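Local structure of macrolide 2'-phosphotransferase MphH (Brachybacterium faecium, 5UXD) at residues L13-H17 / G18-D22; A70-A73 / P74-V78; R123-G126 / S127-Q131. The protein binds azithromycin and, as a member of a kinase-like phosphotransferase family, probably transfers phosphate from a nucleotide to the 2'-hydroxyl of macrolide antibiotics. All blocks are in the same frame, centred on the assembly; numbering follows the deposited sequence.

Interaction 1 (L13-H17 / G18-D22). With ZIT (azithromycin), chain I.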
# COMPACT_ATOMS: atom_id res chain seq x y z
N LEU A 13 -20.74 -19.69 7.10
CA LEU A 13 -20.66 -18.47 6.31
C LEU A 13 -20.07 -18.75 4.93
O LEU A 13 -20.63 -18.35 3.91
CB LEU A 13 -19.86 -17.42 7.05
CG LEU A 13 -19.48 -16.16 6.27
CD1 LEU A 13 -20.72 -15.33 5.98
CD2 LEU A 13 -18.45 -15.36 7.04
N ALA A 14 -18.93 -19.45 4.89
CA ALA A 14 -18.35 -19.84 3.61
C ALA A 14 -19.28 -20.78 2.84
O ALA A 14 -19.44 -20.63 1.62
CB ALA A 14 -16.99 -20.51 3.84
N ALA A 15 -19.89 -21.75 3.53
CA ALA A 15 -20.72 -22.73 2.85
C ALA A 15 -21.88 -22.06 2.12
O ALA A 15 -22.19 -22.41 0.98
CB ALA A 15 -21.25 -23.76 3.86
N ARG A 16 -22.52 -21.08 2.77
CA ARG A 16 -23.67 -20.43 2.14
C ARG A 16 -23.27 -19.58 0.93
O ARG A 16 -24.14 -19.18 0.16
CB ARG A 16 -24.43 -19.59 3.16
CG ARG A 16 -23.82 -18.24 3.47
CD ARG A 16 -24.71 -17.45 4.44
NE ARG A 16 -24.72 -18.07 5.76
CZ ARG A 16 -24.28 -17.49 6.88
NH1 ARG A 16 -23.80 -16.25 6.85
NH2 ARG A 16 -24.33 -18.15 8.02
N HIS A 17 -21.97 -19.34 0.73
CA HIS A 17 -21.49 -18.66 -0.46
C HIS A 17 -20.80 -19.62 -1.44
O HIS A 17 -20.10 -19.17 -2.36
CB HIS A 17 -20.57 -17.52 -0.06
CG HIS A 17 -21.30 -16.40 0.61
ND1 HIS A 17 -21.96 -15.43 -0.10
CD2 HIS A 17 -21.52 -16.14 1.92
CE1 HIS A 17 -22.54 -14.59 0.75
NE2 HIS A 17 -22.29 -15.00 1.98
N GLY A 18 -21.03 -20.92 -1.29
CA GLY A 18 -20.50 -21.91 -2.20
C GLY A 18 -19.10 -22.39 -1.93
O GLY A 18 -18.54 -23.11 -2.77
N LEU A 19 -18.50 -22.04 -0.79
CA LEU A 19 -17.12 -22.41 -0.48
C LEU A 19 -17.10 -23.41 0.68
O LEU A 19 -17.43 -23.06 1.82
CB LEU A 19 -16.29 -21.16 -0.18
CG LEU A 19 -14.82 -21.38 0.12
CD1 LEU A 19 -14.14 -21.98 -1.09
CD2 LEU A 19 -14.15 -20.05 0.52
N ASP A 20 -16.70 -24.64 0.36
CA ASP A 20 -16.71 -25.76 1.30
C ASP A 20 -15.30 -25.95 1.84
O ASP A 20 -14.40 -26.34 1.09
CB ASP A 20 -17.21 -27.03 0.61
CG ASP A 20 -18.63 -26.88 0.05
OD1 ASP A 20 -19.45 -26.17 0.68
OD2 ASP A 20 -18.92 -27.48 -1.01
N LEU A 21 -15.12 -25.66 3.13
CA LEU A 21 -13.80 -25.62 3.76
C LEU A 21 -13.58 -26.79 4.71
O LEU A 21 -14.50 -27.29 5.36
CB LEU A 21 -13.62 -24.31 4.53
CG LEU A 21 -13.73 -23.00 3.75
CD1 LEU A 21 -13.66 -21.78 4.68
CD2 LEU A 21 -12.68 -22.91 2.65
N ASP A 22 -12.32 -27.21 4.80
CA ASP A 22 -11.88 -28.20 5.79
C ASP A 22 -11.64 -27.45 7.09
O ASP A 22 -10.65 -26.74 7.23
CB ASP A 22 -10.62 -28.90 5.30
CG ASP A 22 -10.05 -29.89 6.31
OD1 ASP A 22 -10.73 -30.26 7.30
OD2 ASP A 22 -8.90 -30.33 6.09
C1 ZIT I . -4.12 -33.91 4.37
C2 ZIT I . -3.57 -33.41 3.00
C3 ZIT I . -4.09 -34.24 1.83
C4 ZIT I . -5.64 -34.39 1.71
C5 ZIT I . -6.35 -33.17 1.04
C6 ZIT I . -7.73 -32.88 1.58
C7 ZIT I . -8.77 -33.96 1.17
C8 ZIT I . -10.11 -33.81 1.96
C9 ZIT I . -10.18 -34.84 3.12
N10 ZIT I . -9.34 -34.37 4.34
C11 ZIT I . -8.71 -35.48 5.01
C12 ZIT I . -7.37 -35.04 5.62
C13 ZIT I . -6.36 -36.18 5.82
C14 ZIT I . -4.94 -35.62 5.87
C15 ZIT I . -4.00 -36.62 6.50
C16 ZIT I . -2.56 -36.03 6.52
C17 ZIT I . -3.82 -31.95 2.89
C18 ZIT I . -5.89 -35.65 0.92
C19 ZIT I . -8.20 -31.53 1.03
C20 ZIT I . -11.22 -34.04 1.05
C21 ZIT I . -10.19 -33.57 5.24
C22 ZIT I . -9.62 -36.08 6.05
C23 ZIT I . -6.48 -37.24 4.71
O1 ZIT I . -4.26 -33.14 5.30
O6 ZIT I . -7.66 -32.80 3.00
O12 ZIT I . -7.58 -34.45 6.87
O13 ZIT I . -6.61 -36.79 7.09
O14 ZIT I . -4.48 -35.36 4.54
C1A ZIT I . -5.35 -32.87 -1.13
C2A ZIT I . -5.74 -32.82 -2.58
C3A ZIT I . -4.61 -32.37 -3.42
C4A ZIT I . -4.07 -31.07 -2.97
C5A ZIT I . -3.69 -31.13 -1.49
C6A ZIT I . -3.23 -29.82 -0.99
C7A ZIT I . -4.03 -31.99 -5.74
C8A ZIT I . -6.22 -31.47 -5.03
O1A ZIT I . -6.46 -33.30 -0.37
O2A ZIT I . -6.14 -34.13 -3.01
N3A ZIT I . -5.08 -32.37 -4.84
O5A ZIT I . -4.83 -31.57 -0.65
C1B ZIT I . -2.17 -35.69 1.48
C2B ZIT I . -1.53 -36.97 1.96
C3B ZIT I . -1.73 -38.16 1.07
C4B ZIT I . -1.59 -37.83 -0.38
C5B ZIT I . -2.52 -36.71 -0.75
C6B ZIT I . -2.45 -36.40 -2.23
C7B ZIT I . -0.68 -39.27 1.48
C8B ZIT I . -3.46 -38.98 2.55
O1B ZIT I . -3.51 -35.58 1.90
O3B ZIT I . -3.07 -38.68 1.23
O4B ZIT I . -1.89 -38.98 -1.20
O5B ZIT I . -2.13 -35.50 -0.01
O HOH W 1 -21.62 -24.95 -0.22
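Ala-14 meets both Leu-19 and Leu-21 where helix 7-16 stops and the chain doubles back toward strand 21-22, a worked example of the Schellman motif. Leu-19 N donates to Ala-14 O (2.9 Å), five residues back, while Gly-18 N closes the inner turn on Ala-15 O (3.0 Å). Ala-14 O is gripped twice: His-17 N reaches it at 3.0 Å from the face of the carbonyl plane opposite to Leu-19 N. Gly-18 is the C-prime residue, with a positive phi (86°) that glycine adopts without strain.

The packed side is apolar. The methyl of Ala-14 lies 3.7 Å from CD1 of Leu-21 and 4.1 Å from CB of Leu-19. Leu-21 brings that branch across because its CG sits beside its backbone N (chi1 -59°). Leu-50 and Trp-48 continue this layer, so the helix end and the start of strand 21-22 pack on strand 47-53.

The outer side is looser and wet. A water donates to Ala-15 O and, at 2.6 Å, to Asp-20 OD1, joining the last helical turn to a carboxylate that makes no direct bond with it. Apart from this side, the His-17 ring packs against Ile-85, Thr-87 and Leu-90, its NE2 bonded to Glu-89, which also forms a salt bridge with Arg-16.

Ala-14 O and Ala-15 O thus each have two partners. Farther on, Asp-22 OD2 lies 3.6 Å from azithromycin C21, the methyl on ring amine N10; without a direct hydrogen bond, the nearby carboxylate would probably favour the amine's protonated form.

Interaction 2 (A70-A73 / P74-V78)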
# COMPACT_ATOMS: atom_id res chain seq x y z
N ALA A 70 -10.17 -6.23 -10.33
CA ALA A 70 -10.72 -6.89 -11.52
C ALA A 70 -10.11 -6.34 -12.80
O ALA A 70 -9.75 -7.10 -13.71
CB ALA A 70 -12.24 -6.74 -11.54
N MET A 71 -9.98 -5.03 -12.90
CA MET A 71 -9.42 -4.45 -14.12
C MET A 71 -7.92 -4.54 -14.23
O MET A 71 -7.38 -4.50 -15.32
CB MET A 71 -9.80 -2.97 -14.24
CG MET A 71 -9.09 -2.05 -13.27
SD MET A 71 -7.63 -1.17 -13.92
CE MET A 71 -7.66 -1.67 -15.62
N LEU A 72 -7.25 -4.73 -13.11
CA LEU A 72 -5.79 -4.65 -13.09
C LEU A 72 -5.13 -6.00 -13.38
O LEU A 72 -4.11 -6.05 -14.08
CB LEU A 72 -5.32 -4.11 -11.73
CG LEU A 72 -3.84 -3.99 -11.41
CD1 LEU A 72 -3.13 -3.11 -12.44
CD2 LEU A 72 -3.70 -3.43 -10.00
N ALA A 73 -5.72 -7.09 -12.89
CA ALA A 73 -5.09 -8.41 -13.01
C ALA A 73 -4.64 -8.78 -14.42
O ALA A 73 -3.52 -9.31 -14.56
CB ALA A 73 -6.05 -9.47 -12.45
N PRO A 74 -5.41 -8.55 -15.49
CA PRO A 74 -4.92 -8.91 -16.83
C PRO A 74 -3.68 -8.15 -17.27
O PRO A 74 -2.99 -8.61 -18.19
CB PRO A 74 -6.11 -8.58 -17.75
CG PRO A 74 -7.29 -8.59 -16.87
CD PRO A 74 -6.81 -8.08 -15.55
N HIS A 75 -3.36 -7.02 -16.65
CA HIS A 75 -2.29 -6.14 -17.11
C HIS A 75 -0.99 -6.28 -16.34
O HIS A 75 -0.01 -5.62 -16.68
CB HIS A 75 -2.76 -4.68 -17.07
CG HIS A 75 -3.96 -4.42 -17.93
ND1 HIS A 75 -5.18 -4.04 -17.41
CD2 HIS A 75 -4.13 -4.51 -19.27
CE1 HIS A 75 -6.04 -3.90 -18.40
NE2 HIS A 75 -5.43 -4.18 -19.54
N LEU A 76 -0.95 -7.14 -15.32
CA LEU A 76 0.25 -7.36 -14.54
C LEU A 76 0.68 -8.81 -14.64
O LEU A 76 -0.15 -9.72 -14.55
CB LEU A 76 0.05 -7.01 -13.06
CG LEU A 76 -0.29 -5.60 -12.60
CD1 LEU A 76 -0.13 -5.52 -11.09
CD2 LEU A 76 0.59 -4.57 -13.29
N ASP A 77 1.99 -9.03 -14.79
CA ASP A 77 2.49 -10.40 -14.80
C ASP A 77 2.48 -11.00 -13.40
O ASP A 77 2.19 -12.19 -13.25
CB ASP A 77 3.89 -10.44 -15.41
CG ASP A 77 3.88 -10.09 -16.88
OD1 ASP A 77 2.78 -9.99 -17.45
OD2 ASP A 77 4.98 -9.91 -17.45
N VAL A 78 2.76 -10.20 -12.37
CA VAL A 78 2.67 -10.72 -11.02
C VAL A 78 1.20 -10.81 -10.61
O VAL A 78 0.32 -10.22 -11.24
CB VAL A 78 3.48 -9.88 -10.01
CG1 VAL A 78 4.94 -9.84 -10.41
CG2 VAL A 78 2.92 -8.48 -9.91
O HOH W 2 -2.32 -9.91 -11.93
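His-75 folds back on Leu-72 and Met-71 in a 3-10 turn that brings helix 59-72 to its close, in the N-terminal part of a kinase-like phosphotransferase fold. The principle illustrated is how a helix end finds donors when a proline interrupts the supply. Pro-74 has no N-H to offer, and its CD instead lies 3.6 Å from Ala-70 O, in the place where an amide hydrogen would ordinarily come.

The next acceptors are served by residues beyond the proline. Leu-72 O takes the backbone N-H of His-75 at 2.8 Å, a fairly straight bond (156° at the hydrogen) whose donor stands above the carbonyl plane. Met-71 O receives a weak bond from the imidazole of the same residue: His-75 ND1 lies 3.1 Å away, with the carbonyl oxygen at the ring edge. His-75 thus serves two successive carbonyls, Leu-72 O firmly through its main chain and Met-71 O weakly through its ring. Ala-73 O is approached by Leu-76 N at 3.4 Å, straight but long and so weak. A water 3.0 Å from Ala-73 O also lies 2.7 Å from Val-78 O, bridging the turn to the outgoing chain, although other acceptors compete for its protons. Asp-77 N is satisfied by Gln-131 OE1 of helix 119-133.

Apolar contacts accompany the polar ones. Leu-72 CD1 reaches Leu-76 CG at 3.8 Å, and helix 119-133 closes over this buried pair with Leu-132 and Gln-131. Nearer the start of the turn, Met-71, its chain bent at both later torsions, crosses the histidine at about a right angle, its CE lying 3.9 Å from both ND1 and CE1 of His-75.

Interaction 3 (R123-G126 / S127-Q131)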
# COMPACT_ATOMS: atom_id res chain seq x y z
N ARG A 123 15.58 -5.06 -9.57
CA ARG A 123 15.09 -5.22 -10.94
C ARG A 123 13.65 -5.71 -10.98
O ARG A 123 12.87 -5.28 -11.85
CB ARG A 123 15.99 -6.17 -11.75
CG ARG A 123 17.37 -5.63 -11.97
CD ARG A 123 18.23 -6.56 -12.79
NE ARG A 123 19.11 -7.34 -11.93
CZ ARG A 123 18.99 -8.64 -11.71
NH1 ARG A 123 18.03 -9.34 -12.32
NH2 ARG A 123 19.84 -9.26 -10.91
N SER A 124 13.26 -6.59 -10.06
CA SER A 124 11.88 -7.06 -10.02
C SER A 124 10.93 -5.91 -9.71
O SER A 124 9.90 -5.75 -10.37
CB SER A 124 11.75 -8.18 -8.98
OG SER A 124 10.41 -8.59 -8.85
N LEU A 125 11.28 -5.08 -8.73
CA LEU A 125 10.44 -3.95 -8.36
C LEU A 125 10.28 -2.97 -9.52
O LEU A 125 9.16 -2.55 -9.85
CB LEU A 125 11.02 -3.24 -7.14
CG LEU A 125 10.22 -1.98 -6.76
CD1 LEU A 125 8.84 -2.39 -6.26
CD2 LEU A 125 10.94 -1.16 -5.71
N GLY A 126 11.38 -2.59 -10.16
CA GLY A 126 11.28 -1.66 -11.28
C GLY A 126 10.43 -2.20 -12.41
O GLY A 126 9.70 -1.45 -13.06
N SER A 127 10.50 -3.51 -12.64
CA SER A 127 9.69 -4.13 -13.69
C SER A 127 8.21 -4.12 -13.33
O SER A 127 7.35 -3.79 -14.17
CB SER A 127 10.16 -5.56 -13.95
OG SER A 127 11.45 -5.58 -14.55
N VAL A 128 7.87 -4.48 -12.08
CA VAL A 128 6.46 -4.48 -11.71
C VAL A 128 5.90 -3.07 -11.75
O VAL A 128 4.79 -2.83 -12.27
CB VAL A 128 6.27 -5.13 -10.32
CG1 VAL A 128 4.87 -4.86 -9.77
CG2 VAL A 128 6.52 -6.62 -10.40
N VAL A 129 6.67 -2.08 -11.29
CA VAL A 129 6.13 -0.72 -11.20
C VAL A 129 5.91 -0.16 -12.61
O VAL A 129 4.91 0.52 -12.87
CB VAL A 129 7.05 0.16 -10.33
CG1 VAL A 129 6.58 1.60 -10.32
CG2 VAL A 129 7.09 -0.40 -8.90
N ALA A 130 6.81 -0.49 -13.55
CA ALA A 130 6.60 -0.03 -14.92
C ALA A 130 5.34 -0.63 -15.52
O ALA A 130 4.60 0.06 -16.25
CB ALA A 130 7.82 -0.37 -15.78
N GLN A 131 5.06 -1.91 -15.24
CA GLN A 131 3.84 -2.54 -15.72
C GLN A 131 2.61 -1.90 -15.09
O GLN A 131 1.62 -1.63 -15.78
CB GLN A 131 3.85 -4.04 -15.44
CG GLN A 131 4.01 -4.91 -16.68
CD GLN A 131 3.38 -6.30 -16.53
OE1 GLN A 131 3.37 -6.87 -15.45
NE2 GLN A 131 2.88 -6.84 -17.64
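Leu-125 extends its CG away from its own backbone N (chi1 176°), while Val-129, one turn later, swings CG2 beside its N and back toward the leucine (CG1 at 175°). The two side chains consequently lie side by side, pointing the same way, with Leu-125 CD1 against Val-129 CG2 at 3.7 Å. That valine methyl is packed closely, only 3.1 Å from Leu-125 O.

The i, i+4 spacing puts both side chains on one face of the alpha helix, whose backbone beneath is regular. Val-128 N donates to Ser-124 O and Val-129 N to Leu-125 O, each at 2.9 Å and nearly along the C=O axis. Flanking them, Ser-127 N to Arg-123 O and Ala-130 N to Gly-126 O are both 3.1 Å, with the donors tilted from the carbonyl planes. Four consecutive carbonyls are thus satisfied by main-chain donors. Side-chain carbons close round the same oxygens: Val-128 CG2 approaches Ser-124 O at 3.5 Å. Ser-127 OG, placed beside its backbone N (chi1 -69°), lies close to Arg-123 O, but that bond is doubtful because the residue has two conformers and its proton has another acceptor to choose from.

Leu-125 and Val-129 both touch Leu-199, and the side chain of Leu-125 is about 9 Å from that of His-203, a magnesium ligand in another structure of this protein. Ser-124 OG bonds to Ile-211 N, tying the helix to strand 210-214, on which Leu-125 also rests. Arg-123 and Ser-127, though exposed, border helix 238-250 through Val-243 and Ala-247, while Tyr-248 touches Val-129 and Ala-130, so that helix 119-133 lies between a strand and a helix.

The three contacts follow one another along the chain without interleaving. Interaction 1 ends helix 7-16 and leads into strand 21-22 at the six-stranded antiparallel sheet; interaction 2 ends helix 59-72, which follows strand 47-53 of that sheet; interaction 3 is an interior piece of helix 119-133. Interaction 1 stands apart, its centre about 27 Å from that of interaction 2 and about 36 Å from that of interaction 3. Interactions 2 and 3, with centres about 14 Å apart, touch: beside the Asp-77 to Gln-131 joint, Val-78 CG1 packs 3.6 Å from Val-128 CG2. This is consistent with the chain after helix 59-72 bridging the N-terminal part and the largely helical C-terminal part of the kinase-like fold.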